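Local structure of indole-3-acetic acid-amido synthetase GH3.15 (Arabidopsis thaliana, 6E1Q) at residues Tyr356-Glu361 against Val379-Asp384; Cys204-Arg209 against Lys288-Lys293. The protein conjugates glutamine, and possibly cysteine, to the auxin precursor indole-3-butyric acid in an ATP-dependent reaction, and also modifies the herbicide 2,4-DB. One frame throughout, in Å; residues are numbered along the deposited sequence.

Interaction 1 (Tyr356-Glu361 against Val379-Asp384)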
# COMPACT_ATOMS: atom_id res chain seq x y z
N TYR A 356 21.04 -6.04 -2.49
CA TYR A 356 21.37 -7.46 -2.44
C TYR A 356 20.23 -8.18 -1.73
O TYR A 356 19.92 -7.87 -0.58
CB TYR A 356 22.70 -7.73 -1.73
CG TYR A 356 23.13 -9.19 -1.80
CD1 TYR A 356 23.66 -9.72 -2.97
CD2 TYR A 356 22.98 -10.03 -0.70
CE1 TYR A 356 24.04 -11.05 -3.05
CE2 TYR A 356 23.36 -11.37 -0.77
CZ TYR A 356 23.90 -11.87 -1.94
OH TYR A 356 24.29 -13.19 -2.04
N PHE A 357 19.63 -9.15 -2.41
CA PHE A 357 18.36 -9.73 -2.01
C PHE A 357 18.53 -11.20 -1.69
O PHE A 357 18.91 -11.99 -2.56
CB PHE A 357 17.31 -9.57 -3.11
CG PHE A 357 17.05 -8.14 -3.50
CD1 PHE A 357 16.38 -7.29 -2.63
CD2 PHE A 357 17.44 -7.66 -4.73
CE1 PHE A 357 16.14 -5.98 -2.99
CE2 PHE A 357 17.18 -6.37 -5.09
CZ PHE A 357 16.54 -5.51 -4.21
N GLU A 358 18.25 -11.57 -0.44
CA GLU A 358 18.16 -12.97 -0.05
C GLU A 358 16.72 -13.29 0.32
O GLU A 358 15.86 -12.41 0.42
CB GLU A 358 19.09 -13.28 1.12
CG GLU A 358 20.57 -13.11 0.78
CD GLU A 358 21.45 -13.18 2.01
OE1 GLU A 358 21.42 -12.23 2.82
OE2 GLU A 358 22.16 -14.20 2.16
N PHE A 359 16.44 -14.58 0.50
CA PHE A 359 15.07 -15.00 0.71
C PHE A 359 15.03 -16.10 1.76
O PHE A 359 15.69 -17.13 1.62
CB PHE A 359 14.42 -15.45 -0.60
CG PHE A 359 14.25 -14.32 -1.57
CD1 PHE A 359 15.29 -13.96 -2.42
CD2 PHE A 359 13.11 -13.53 -1.54
CE1 PHE A 359 15.17 -12.87 -3.26
CE2 PHE A 359 12.97 -12.45 -2.39
CZ PHE A 359 14.01 -12.13 -3.25
N LEU A 360 14.25 -15.85 2.79
CA LEU A 360 14.06 -16.79 3.88
C LEU A 360 12.83 -17.64 3.57
O LEU A 360 11.73 -17.11 3.39
CB LEU A 360 13.90 -16.00 5.18
CG LEU A 360 13.61 -16.68 6.50
CD1 LEU A 360 14.51 -17.88 6.71
CD2 LEU A 360 13.80 -15.62 7.60
N GLU A 361 13.03 -18.96 3.47
CA GLU A 361 11.91 -19.87 3.28
C GLU A 361 10.93 -19.73 4.43
O GLU A 361 11.32 -19.65 5.59
CB GLU A 361 12.39 -21.33 3.20
CG GLU A 361 13.32 -21.65 2.04
CD GLU A 361 13.53 -23.15 1.88
OE1 GLU A 361 13.52 -23.87 2.90
OE2 GLU A 361 13.70 -23.62 0.74
N VAL A 379 18.09 -19.56 4.18
CA VAL A 379 17.99 -18.43 3.27
C VAL A 379 18.75 -18.74 2.00
O VAL A 379 19.83 -19.35 2.03
CB VAL A 379 18.48 -17.12 3.92
CG1 VAL A 379 17.95 -17.00 5.35
CG2 VAL A 379 20.00 -17.01 3.88
N VAL A 380 18.19 -18.34 0.86
CA VAL A 380 18.78 -18.60 -0.44
C VAL A 380 19.00 -17.27 -1.16
O VAL A 380 18.37 -16.25 -0.85
CB VAL A 380 17.91 -19.54 -1.29
CG1 VAL A 380 17.61 -20.85 -0.53
CG2 VAL A 380 16.62 -18.85 -1.63
N ASP A 381 19.92 -17.30 -2.13
CA ASP A 381 20.14 -16.17 -3.02
C ASP A 381 18.96 -15.99 -3.97
O ASP A 381 18.17 -16.90 -4.21
CB ASP A 381 21.42 -16.39 -3.84
CG ASP A 381 22.68 -16.00 -3.09
OD1 ASP A 381 22.58 -15.23 -2.11
OD2 ASP A 381 23.77 -16.45 -3.49
N LEU A 382 18.85 -14.77 -4.51
CA LEU A 382 17.77 -14.45 -5.44
C LEU A 382 17.65 -15.47 -6.57
O LEU A 382 16.55 -15.93 -6.88
CB LEU A 382 17.99 -13.04 -6.02
CG LEU A 382 17.09 -12.55 -7.15
CD1 LEU A 382 15.67 -12.34 -6.67
CD2 LEU A 382 17.62 -11.23 -7.67
N VAL A 383 18.77 -15.87 -7.18
CA VAL A 383 18.71 -16.78 -8.32
C VAL A 383 18.44 -18.23 -7.93
O VAL A 383 18.18 -19.05 -8.82
CB VAL A 383 20.01 -16.77 -9.14
CG1 VAL A 383 20.30 -15.36 -9.64
CG2 VAL A 383 21.16 -17.30 -8.30
N ASP A 384 18.50 -18.56 -6.65
CA ASP A 384 18.31 -19.93 -6.17
C ASP A 384 16.92 -20.18 -5.62
O ASP A 384 16.65 -21.26 -5.07
CB ASP A 384 19.34 -20.24 -5.10
CG ASP A 384 20.72 -20.22 -5.65
OD1 ASP A 384 20.87 -20.62 -6.83
OD2 ASP A 384 21.64 -19.78 -4.94
O HOH W 1 21.28 -12.88 -4.12
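Y356 and D381 meet through the phenol oxygen: OH of Y356 lies 2.7 Å from OD1 of D381, a weak hydrogen bond in which the tyrosine is the donor. Ring and carboxylate planes stand 84° apart, so the carboxylate is nearly perpendicular to the ring. With CG of Y356 anti to the backbone N (chi1 -174°), the ring leans across toward the second segment, bringing its hydroxyl to the aspartate. E358 brings a second carboxylate close, OE2 of E358 being 4.4 Å from OD1 of D381; K59 forms salt bridges to both, which probably offsets the repulsion, and R403 also pairs with E358. On the sheet face bearing F359 and V380, the phenyl ring lies alongside L382, the two side chains pointing the same way, and CE1 of F359 comes within 3.5 Å of CD1 of L382. F422 stacks on this same phenyl ring. The other face carries L360 and V379, whose branches touch at CD1 of L360 and CG1 of V379, 3.8 Å apart. The backbones are joined where F359 and V380 form a hydrogen-bonded antiparallel pair, with N of F359 to O of V380 and N of V380 to O of F359 both at 2.9 Å. Beyond it the pairing frays: the direct bond from N of L382 to O of F357 is weak, at 3.4 Å, and a water bridges the same two atoms, just where the second segment turns into a 3-10 segment. The axes of the two strands run 145° apart in direction. This is a short antiparallel pairing at a sheet edge, strand 379-381 being outermost and strand 390-396 flanking 356-361 on its other side, within the GH3 family central domain.

Interaction 2 (Cys204-Arg209 against Lys288-Lys293)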
# COMPACT_ATOMS: atom_id res chain seq x y z
N CYS A 204 -8.19 21.14 -8.17
CA CYS A 204 -7.14 21.16 -9.20
C CYS A 204 -7.28 19.99 -10.18
O CYS A 204 -7.12 20.17 -11.40
CB CYS A 204 -5.77 21.14 -8.54
SG CYS A 204 -5.43 22.73 -7.72
N GLY A 205 -7.55 18.79 -9.67
CA GLY A 205 -7.68 17.65 -10.57
C GLY A 205 -8.85 17.81 -11.52
O GLY A 205 -8.76 17.41 -12.69
N LEU A 206 -9.96 18.35 -11.04
CA LEU A 206 -11.12 18.56 -11.91
C LEU A 206 -10.85 19.66 -12.93
O LEU A 206 -11.24 19.54 -14.10
CB LEU A 206 -12.37 18.90 -11.10
CG LEU A 206 -12.93 17.80 -10.19
CD1 LEU A 206 -13.95 18.42 -9.24
CD2 LEU A 206 -13.57 16.70 -11.04
N LEU A 207 -10.22 20.75 -12.50
CA LEU A 207 -9.88 21.81 -13.45
C LEU A 207 -8.98 21.30 -14.56
O LEU A 207 -9.11 21.74 -15.71
CB LEU A 207 -9.21 22.98 -12.72
CG LEU A 207 -10.11 23.96 -11.94
CD1 LEU A 207 -9.28 24.71 -10.92
CD2 LEU A 207 -10.78 24.97 -12.88
N GLU A 208 -8.09 20.36 -14.25
CA GLU A 208 -7.14 19.84 -15.22
C GLU A 208 -7.60 18.54 -15.88
O GLU A 208 -6.78 17.84 -16.48
CB GLU A 208 -5.78 19.62 -14.54
CG GLU A 208 -5.09 20.90 -14.18
CD GLU A 208 -4.77 21.74 -15.41
OE1 GLU A 208 -3.83 21.35 -16.15
OE2 GLU A 208 -5.46 22.76 -15.65
N ARG A 209 -8.89 18.22 -15.81
CA ARG A 209 -9.34 16.88 -16.20
C ARG A 209 -8.98 16.55 -17.65
O ARG A 209 -8.80 15.37 -18.01
CB ARG A 209 -10.84 16.73 -15.96
CG ARG A 209 -11.71 17.62 -16.84
CD ARG A 209 -13.16 17.59 -16.41
NE ARG A 209 -13.85 16.32 -16.70
CZ ARG A 209 -14.73 16.16 -17.69
NH1 ARG A 209 -15.04 17.18 -18.48
NH2 ARG A 209 -15.32 14.99 -17.87
N LYS A 288 -13.75 7.25 -14.68
CA LYS A 288 -13.53 7.49 -16.10
C LYS A 288 -14.35 8.68 -16.59
O LYS A 288 -13.89 9.43 -17.46
CB LYS A 288 -13.89 6.26 -16.93
CG LYS A 288 -13.15 6.23 -18.27
CD LYS A 288 -14.04 5.76 -19.39
CE LYS A 288 -13.20 5.10 -20.49
NZ LYS A 288 -11.95 5.88 -20.81
N ARG A 289 -15.56 8.85 -16.07
CA ARG A 289 -16.38 9.95 -16.56
C ARG A 289 -15.80 11.29 -16.14
O ARG A 289 -15.87 12.26 -16.90
CB ARG A 289 -17.83 9.78 -16.08
CG ARG A 289 -18.44 8.53 -16.68
CD ARG A 289 -19.92 8.43 -16.47
NE ARG A 289 -20.27 7.97 -15.13
CZ ARG A 289 -20.81 8.74 -14.20
NH1 ARG A 289 -21.06 10.02 -14.45
NH2 ARG A 289 -21.12 8.23 -13.01
N LEU A 290 -15.21 11.37 -14.95
CA LEU A 290 -14.59 12.61 -14.51
C LEU A 290 -13.24 12.84 -15.18
O LEU A 290 -12.89 13.99 -15.50
CB LEU A 290 -14.43 12.60 -12.99
CG LEU A 290 -15.74 12.72 -12.21
CD1 LEU A 290 -15.47 12.81 -10.73
CD2 LEU A 290 -16.53 13.94 -12.67
N TRP A 291 -12.47 11.78 -15.43
CA TRP A 291 -11.18 11.87 -16.09
C TRP A 291 -11.21 10.99 -17.34
O TRP A 291 -10.60 9.91 -17.37
CB TRP A 291 -10.06 11.55 -15.10
CG TRP A 291 -9.97 12.63 -14.06
CD1 TRP A 291 -9.43 13.88 -14.23
CD2 TRP A 291 -10.49 12.60 -12.72
NE1 TRP A 291 -9.57 14.62 -13.08
CE2 TRP A 291 -10.22 13.86 -12.14
CE3 TRP A 291 -11.16 11.63 -11.95
CZ2 TRP A 291 -10.58 14.17 -10.82
CZ3 TRP A 291 -11.52 11.94 -10.65
CH2 TRP A 291 -11.24 13.20 -10.09
N PRO A 292 -11.90 11.43 -18.40
CA PRO A 292 -12.12 10.56 -19.57
C PRO A 292 -10.89 10.33 -20.42
O PRO A 292 -10.90 9.42 -21.27
CB PRO A 292 -13.20 11.32 -20.36
CG PRO A 292 -12.97 12.75 -20.00
CD PRO A 292 -12.59 12.73 -18.53
N LYS A 293 -9.81 11.09 -20.22
CA LYS A 293 -8.56 10.80 -20.90
C LYS A 293 -7.59 9.97 -20.06
O LYS A 293 -6.48 9.68 -20.52
CB LYS A 293 -7.90 12.10 -21.36
CG LYS A 293 -8.71 12.78 -22.45
CD LYS A 293 -8.22 14.19 -22.72
CE LYS A 293 -8.69 14.70 -24.07
NZ LYS A 293 -7.66 15.61 -24.65
O HOH W 2 -8.71 12.51 -18.08
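R289 and L290, the last helical residues of the second segment, present their carbonyl oxygens to the guanidinium of R209. O of R289 accepts from NH2 of R209 at 2.9 Å, in the carbonyl plane, and O of L290 accepts from NE of R209 at 2.8 Å with an N-H...O angle of 162°. Both oxygens lie near the guanidinium plane, at its edge, so the two bonds fix the rotation of the group. R209 reaches them through a chain bent at chi3 (-72°). Replacing R209 by alanine would probably leave these two carbonyls without their donor and strip the cover from CD of P292. W291 is the first residue to leave helical torsions, and its indole runs to the other helix: NE1 donates to O of G205 at 2.9 Å, almost straight at 176°, although the donor stands above the carbonyl plane. CZ2 of the indole meets CD2 of L206 at 3.9 Å, while CD1 rests against CA and CB of R209. P292 follows, its CD 3.6 Å from NH2 of R209. At K293 a water links the backbone N to O of R209. I274 of helix 268-278 touches L206, R209 and L290. Side-chain-to-backbone hydrogen bonds running both ways thus clasp the ends of helices 194-207 and 286-290 in the GH3 family N-terminal domain.

In the fold
Interaction 2 comes first along the chain and closes before interaction 1 opens. Their centres are about 44 Å apart and their nearest atoms about 32 Å, on opposite sides of the chain's centre, so they do not touch. Interaction 2 joins two helix ends in the GH3 N-terminal domain, interaction 1 two neighbouring strands in the central domain. Both stand back from the bound ligand, the side chains of F357 and W291 being about 11 and 12 Å from a bound (2,4-dichlorophenoxy)acetic acid. The side chain of F357 is about 7 Å from that of F332, which binds substrate. The two contacts are thus independent packing units, one between helix ends and one at an edge strand.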